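Local structure of aminopeptidase (Aneurinibacillus sp. AM-1, 5IB9) at residues V245-E250 against E383-V388; I267-E272 against M297-M302. The protein probably acts as a zinc-dependent aminopeptidase of the M28 family, removing residues from the N-terminus of peptides, and also carries a protease-associated domain. All blocks are in the same frame, centred on the assembly; numbering follows the deposited sequence.

Contact 1 (V245-E250 against E383-V388); sequences VAVTLE and EKLDNV. With ZN (zinc ion), chain F; ZN (zinc ion), chain E; ZN (zinc ion), chain D.
The two methyls of V247 meet L385 and V388, touching a side-chain methyl of each and the backbone O of L385, with no hydrogen bond between the two segments. From its CB, which points toward helix 382-400, the chain forks at once. With CG1 anti to the backbone N (chi1 -180°), that methyl reaches V388, CG1 to CG1 at 4.4 Å. The other methyl, CG2, lies 4.2 Å from the backbone O of L385 and 4.3 Å from its CD2. A beta-branched valine suits this place, since its two short arms serve two residues one turn apart on the facing helix. The CB of L385 does not point at V247, but the longer leucine chain carries CD2 to it. The closest CA atoms, V247 and L385, are 6.9 Å apart.

D386 starts out away from this apolar seam, and its carboxylate bridges two zinc ions: OD1 binds one at 2.0 Å and OD2 the other. Binding through both oxygens should fix the rotation of the group. T13 joins OD1 on one ion and D390 joins OD2 on the other; waters fill further positions, one of them shared. The extended chain of E383 binds another zinc ion through OE1.

Helix 15-25 adds M18 against V247 and I22 against L385. L300 of strand 294-300 packs on both V247 and V388, so helices 238-256 and 382-400 meet over this strand.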
loop_
_atom_site.group_PDB
_atom_site.type_symbol
_atom_site.label_atom_id
_atom_site.label_comp_id
_atom_site.label_asym_id
_atom_site.label_seq_id
_atom_site.Cartn_x
_atom_site.Cartn_y
_atom_site.Cartn_z
ATOM N N VAL A 245 1.734 5.988 -23.891
ATOM C CA VAL A 245 3.061 6.495 -23.439
ATOM C C VAL A 245 3.573 7.490 -24.483
ATOM O O VAL A 245 4.079 8.571 -24.096
ATOM C CB VAL A 245 4.016 5.349 -23.312
ATOM C CG1 VAL A 245 5.452 5.963 -23.091
ATOM C CG2 VAL A 245 3.634 4.445 -22.101
ATOM N N ALA A 246 3.415 7.121 -25.764
ATOM C CA ALA A 246 3.910 8.009 -26.790
ATOM C C ALA A 246 3.219 9.375 -26.844
ATOM O O ALA A 246 3.844 10.441 -27.019
ATOM C CB ALA A 246 3.726 7.337 -28.190
ATOM N N VAL A 247 1.876 9.355 -26.623
ATOM C CA VAL A 247 1.116 10.665 -26.526
ATOM C C VAL A 247 1.502 11.437 -25.260
ATOM O O VAL A 247 1.668 12.622 -25.286
ATOM C CB VAL A 247 -0.409 10.425 -26.574
ATOM C CG1 VAL A 247 -1.192 11.748 -26.482
ATOM C CG2 VAL A 247 -0.737 9.722 -27.937
ATOM N N THR A 248 1.729 10.716 -24.168
ATOM C CA THR A 248 2.149 11.334 -22.899
ATOM C C THR A 248 3.508 12.074 -23.093
ATOM O O THR A 248 3.593 13.236 -22.739
ATOM C CB THR A 248 2.245 10.316 -21.780
ATOM O OG1 THR A 248 0.942 9.752 -21.534
ATOM C CG2 THR A 248 2.681 11.008 -20.425
ATOM N N LEU A 249 4.474 11.388 -23.696
ATOM C CA LEU A 249 5.810 11.982 -23.952
ATOM C C LEU A 249 5.670 13.146 -24.903
ATOM O O LEU A 249 6.242 14.171 -24.653
ATOM C CB LEU A 249 6.744 10.887 -24.499
ATOM C CG LEU A 249 7.259 9.881 -23.524
ATOM C CD1 LEU A 249 8.090 8.851 -24.292
ATOM C CD2 LEU A 249 8.173 10.603 -22.485
ATOM N N GLU A 250 4.895 12.926 -25.977
ATOM C CA GLU A 250 4.823 13.962 -26.993
ATOM C C GLU A 250 4.167 15.226 -26.411
ATOM O O GLU A 250 4.555 16.375 -26.706
ATOM C CB GLU A 250 4.207 13.435 -28.261
ATOM C CG GLU A 250 4.138 14.540 -29.389
ATOM C CD GLU A 250 5.457 15.156 -29.872
ATOM O OE1 GLU A 250 6.587 14.734 -29.535
ATOM O OE2 GLU A 250 5.295 16.172 -30.603
ATOM N N GLU A 383 -2.137 8.995 -37.862
ATOM C CA GLU A 383 -3.162 10.015 -37.849
ATOM C C GLU A 383 -3.999 10.001 -36.562
ATOM O O GLU A 383 -4.365 11.085 -36.062
ATOM C CB GLU A 383 -4.061 9.781 -39.075
ATOM C CG GLU A 383 -5.194 10.777 -39.329
ATOM C CD GLU A 383 -5.988 10.385 -40.567
ATOM O OE1 GLU A 383 -5.343 10.641 -41.606
ATOM O OE2 GLU A 383 -7.043 9.806 -40.446
ATOM N N LYS A 384 -4.304 8.804 -36.088
ATOM C CA LYS A 384 -5.075 8.620 -34.828
ATOM C C LYS A 384 -4.218 9.174 -33.701
ATOM O O LYS A 384 -4.744 9.880 -32.830
ATOM C CB LYS A 384 -5.511 7.199 -34.576
ATOM C CG LYS A 384 -6.585 6.794 -35.617
ATOM C CD LYS A 384 -7.105 5.435 -35.249
ATOM C CE LYS A 384 -8.426 5.436 -34.607
ATOM N NZ LYS A 384 -9.132 4.192 -34.941
ATOM N N LEU A 385 -2.951 8.780 -33.599
ATOM C CA LEU A 385 -2.114 9.260 -32.516
ATOM C C LEU A 385 -2.080 10.776 -32.538
ATOM O O LEU A 385 -2.201 11.439 -31.483
ATOM C CB LEU A 385 -0.645 8.793 -32.713
ATOM C CG LEU A 385 -0.412 7.314 -32.501
ATOM C CD1 LEU A 385 1.035 7.043 -32.968
ATOM C CD2 LEU A 385 -0.589 6.814 -31.066
ATOM N N ASP A 386 -1.897 11.428 -33.709
ATOM C CA ASP A 386 -1.859 12.823 -33.793
ATOM C C ASP A 386 -3.203 13.455 -33.336
ATOM O O ASP A 386 -3.189 14.528 -32.708
ATOM C CB ASP A 386 -1.546 13.281 -35.258
ATOM C CG ASP A 386 -1.363 14.812 -35.363
ATOM O OD1 ASP A 386 -0.316 15.366 -34.971
ATOM O OD2 ASP A 386 -2.375 15.557 -35.825
ATOM N N ASN A 387 -4.342 12.833 -33.711
ATOM C CA ASN A 387 -5.604 13.426 -33.372
ATOM C C ASN A 387 -5.801 13.369 -31.863
ATOM O O ASN A 387 -6.316 14.333 -31.303
ATOM C CB ASN A 387 -6.682 12.575 -34.046
ATOM C CG ASN A 387 -8.109 13.103 -33.722
ATOM O OD1 ASN A 387 -8.412 14.282 -34.013
ATOM N ND2 ASN A 387 -8.871 12.329 -33.086
ATOM N N VAL A 388 -5.397 12.256 -31.231
ATOM C CA VAL A 388 -5.556 12.176 -29.758
ATOM C C VAL A 388 -4.654 13.191 -29.095
ATOM O O VAL A 388 -5.022 13.900 -28.123
ATOM C CB VAL A 388 -5.329 10.764 -29.253
ATOM C CG1 VAL A 388 -5.306 10.715 -27.660
ATOM C CG2 VAL A 388 -6.412 9.911 -29.822
HETATM ZN ZN ZN F . -6.237 9.848 -43.157
HETATM ZN ZN ZN E . 0.502 17.142 -35.255
HETATM ZN ZN ZN D . -2.828 17.285 -35.731
HETATM O O HOH W 1 -1.236 18.184 -35.853
HETATM O O HOH W 2 -3.902 17.359 -37.533
HETATM O O HOH W 3 -4.329 18.523 -37.137
HETATM O O HOH W 4 1.019 16.561 -37.169
HETATM O O HOH W 5 1.633 19.014 -35.705
#

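Contact 2 (I267-E272 against M297-M302); sequences ITFGAE and MFQLDM. With ZN (zinc ion), chain C; BES (2-(3-amino-2-hydroxy-4-phenyl-butyrylamino)-4-methyl-pentanoic acid), chain H.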
loop_
_atom_site.group_PDB
_atom_site.type_symbol
_atom_site.label_atom_id
_atom_site.label_comp_id
_atom_site.label_asym_id
_atom_site.label_seq_id
_atom_site.Cartn_x
_atom_site.Cartn_y
_atom_site.Cartn_z
ATOM N N ILE A 267 2.835 11.255 -16.421
ATOM C CA ILE A 267 3.210 10.092 -15.652
ATOM C C ILE A 267 3.007 8.822 -16.503
ATOM O O ILE A 267 1.952 8.673 -17.173
ATOM C CB ILE A 267 2.354 9.950 -14.325
ATOM C CG1 ILE A 267 2.408 11.246 -13.557
ATOM C CG2 ILE A 267 2.873 8.726 -13.544
ATOM C CD1 ILE A 267 1.583 11.136 -12.261
ATOM N N THR A 268 4.022 7.935 -16.440
ATOM C CA THR A 268 3.735 6.596 -16.960
ATOM C C THR A 268 3.743 5.635 -15.813
ATOM O O THR A 268 4.641 5.602 -14.982
ATOM C CB THR A 268 4.745 6.184 -18.118
ATOM O OG1 THR A 268 6.087 6.057 -17.620
ATOM C CG2 THR A 268 4.629 7.244 -19.171
ATOM N N PHE A 269 2.661 4.836 -15.725
ATOM C CA PHE A 269 2.480 3.955 -14.555
ATOM C C PHE A 269 2.943 2.547 -14.824
ATOM O O PHE A 269 2.736 2.048 -15.931
ATOM C CB PHE A 269 1.022 3.912 -14.197
ATOM C CG PHE A 269 0.373 5.212 -13.856
ATOM C CD1 PHE A 269 0.692 5.874 -12.638
ATOM C CD2 PHE A 269 -0.546 5.818 -14.677
ATOM C CE1 PHE A 269 0.098 7.100 -12.299
ATOM C CE2 PHE A 269 -1.163 7.040 -14.345
ATOM C CZ PHE A 269 -0.830 7.653 -13.167
ATOM N N GLY A 270 3.507 1.908 -13.796
ATOM C CA GLY A 270 3.853 0.482 -13.939
ATOM C C GLY A 270 2.720 -0.388 -13.450
ATOM O O GLY A 270 1.801 0.034 -12.767
ATOM N N ALA A 271 2.809 -1.666 -13.848
ATOM C CA ALA A 271 1.930 -2.733 -13.273
ATOM C C ALA A 271 0.515 -2.408 -13.413
ATOM O O ALA A 271 -0.303 -2.745 -12.590
ATOM C CB ALA A 271 2.371 -3.108 -11.804
ATOM N N GLU A 272 0.080 -1.725 -14.469
ATOM C CA GLU A 272 -1.328 -1.472 -14.758
ATOM C C GLU A 272 -2.082 -2.802 -14.981
ATOM O O GLU A 272 -3.209 -2.951 -14.476
ATOM C CB GLU A 272 -1.519 -0.473 -15.924
ATOM C CG GLU A 272 -2.976 -0.027 -16.112
ATOM C CD GLU A 272 -3.751 -0.938 -17.094
ATOM O OE1 GLU A 272 -3.171 -1.864 -17.716
ATOM O OE2 GLU A 272 -4.963 -0.636 -17.140
ATOM N N MET A 297 -7.456 14.571 -14.266
ATOM C CA MET A 297 -6.494 13.544 -14.609
ATOM C C MET A 297 -7.006 12.936 -15.916
ATOM O O MET A 297 -8.150 12.460 -16.032
ATOM C CB MET A 297 -6.357 12.440 -13.498
ATOM C CG MET A 297 -5.248 11.359 -13.762
ATOM S SD MET A 297 -5.900 10.052 -14.768
ATOM C CE MET A 297 -4.337 9.213 -15.059
ATOM N N PHE A 298 -6.153 13.043 -16.945
ATOM C CA PHE A 298 -6.368 12.495 -18.327
ATOM C C PHE A 298 -5.602 11.220 -18.454
ATOM O O PHE A 298 -4.398 11.224 -18.389
ATOM C CB PHE A 298 -5.895 13.472 -19.378
ATOM C CG PHE A 298 -6.637 14.786 -19.414
ATOM C CD1 PHE A 298 -7.435 15.073 -20.569
ATOM C CD2 PHE A 298 -6.550 15.748 -18.402
ATOM C CE1 PHE A 298 -8.105 16.274 -20.648
ATOM C CE2 PHE A 298 -7.252 16.972 -18.501
ATOM C CZ PHE A 298 -8.014 17.237 -19.612
ATOM N N GLN A 299 -6.269 10.086 -18.615
ATOM C CA GLN A 299 -5.631 8.787 -18.846
ATOM C C GLN A 299 -5.653 8.349 -20.314
ATOM O O GLN A 299 -6.715 8.440 -20.949
ATOM C CB GLN A 299 -6.315 7.720 -17.989
ATOM C CG GLN A 299 -5.803 6.294 -18.305
ATOM C CD GLN A 299 -4.352 6.026 -17.815
ATOM O OE1 GLN A 299 -3.725 6.850 -17.220
ATOM N NE2 GLN A 299 -3.856 4.815 -17.993
ATOM N N LEU A 300 -4.480 8.079 -20.879
ATOM C CA LEU A 300 -4.402 7.707 -22.347
ATOM C C LEU A 300 -4.050 6.226 -22.390
ATOM O O LEU A 300 -2.978 5.798 -21.961
ATOM C CB LEU A 300 -3.220 8.527 -22.928
ATOM C CG LEU A 300 -3.365 10.072 -22.879
ATOM C CD1 LEU A 300 -2.032 10.647 -23.093
ATOM C CD2 LEU A 300 -4.139 10.379 -24.216
ATOM N N ASP A 301 -5.023 5.442 -22.869
ATOM C CA ASP A 301 -4.786 3.939 -22.962
ATOM C C ASP A 301 -5.498 3.482 -24.234
ATOM O O ASP A 301 -6.731 3.596 -24.309
ATOM C CB ASP A 301 -5.413 3.336 -21.747
ATOM C CG ASP A 301 -4.924 1.874 -21.430
ATOM O OD1 ASP A 301 -4.243 1.303 -22.292
ATOM O OD2 ASP A 301 -5.067 1.331 -20.314
ATOM N N MET A 302 -4.707 2.927 -25.135
ATOM C CA MET A 302 -5.132 2.468 -26.450
ATOM C C MET A 302 -5.656 3.576 -27.332
ATOM O O MET A 302 -6.827 3.697 -27.520
ATOM C CB MET A 302 -6.113 1.316 -26.278
ATOM C CG MET A 302 -5.418 0.200 -25.703
ATOM S SD MET A 302 -6.414 -1.253 -25.206
ATOM C CE MET A 302 -7.237 -1.656 -26.728
HETATM ZN ZN ZN C . -3.993 -0.496 -21.230
HETATM N N2 BES H . -6.479 -0.861 -21.761
HETATM C C1 BES H . -7.017 -1.905 -20.890
HETATM C C6 BES H . -8.421 -1.490 -20.458
HETATM C C7 BES H . -9.534 -1.497 -21.502
HETATM C C8 BES H . -9.643 -2.492 -22.505
HETATM C C12 BES H . -10.510 -0.479 -21.424
HETATM C C9 BES H . -10.724 -2.451 -23.410
HETATM C C11 BES H . -11.596 -0.436 -22.342
HETATM C C10 BES H . -11.687 -1.424 -23.334
HETATM C C2 BES H . -6.095 -2.105 -19.681
HETATM O O2 BES H . -4.817 -2.149 -20.311
HETATM C C3 BES H . -6.451 -3.441 -19.124
HETATM O O3 BES H . -6.223 -4.427 -19.815
HETATM N N1 BES H . -7.057 -3.469 -17.987
HETATM C C4 BES H . -7.498 -4.757 -17.444
HETATM C C13 BES H . -8.144 -4.377 -16.123
HETATM C C14 BES H . -7.185 -3.751 -15.105
HETATM C C15 BES H . -8.028 -3.588 -13.847
HETATM C C16 BES H . -5.899 -4.542 -14.858
HETATM C C5 BES H . -8.619 -5.404 -18.248
HETATM O O1 BES H . -8.852 -6.637 -18.083
HETATM O O4 BES H . -9.321 -4.758 -19.047
#
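M297 brings its terminal methyl to the rim of the F269 ring, CE to CE2 at 3.9 Å. The bend at chi2 (-86°) turns the thioether end toward the ring, and its methyl makes an apolar contact at the edge.

Two residues on, Q299 sets OE1 in the plane of the same ring, 3.9 Å from F269 CE2, where the slightly positive ring hydrogens would favour an oxygen. Its amide is turned 34° from the ring, and NE2 is hydrogen-bonded to S346 OG. L300 faces the other way, onto helix 238-256.

D301 then grips a zinc ion with both oxygens, OD1 at 2.1 Å and OD2 at 2.3 Å; H228 and D240 are the other protein ligands, and S346 OG is hydrogen-bonded to OD2. Across from it, E272 holds OE2 3.7 Å from D301 OD2 and OE1 3.1 Å from the inhibitor hydroxyl O2, itself bound to the metal. With E272 cut back to an alanine, that hydroxyl would probably lose its carboxylate neighbour and a gap open beside the inhibitor C2. M302 ends the walk with SD 3.5 Å from the inhibitor amine N2.

Strand 222-228 runs between strands 263-269 and 294-300, parallel to both, so F269 meets M297 and Q299 across it; S279 and Y282 of helix 277-283 touch the ring, and I267 CG2 lies over one face near the rim.

Along the chain the four segments come in the order 245-250, 267-272, 297-302, 383-388, so contact 2 falls wholly within the span that contact 1 brackets. Their centres are about 13 Å apart, and both belong to the M28 peptidase domain. L300 of strand 294-300 joins them: it faces the helices, with CD1 3.7 Å from V247 CG1 and CD2 3.7 Å from V388 CG1. Contact 1 joins two helices that pack on this strand, and contact 2 spans it and strand 263-269. The zinc ions at D386 are separate from the inhibitor site, which lies at the C-terminal ends of those two strands, at D301 and near E272. The strand that packs the helices thus leads straight to a zinc ligand.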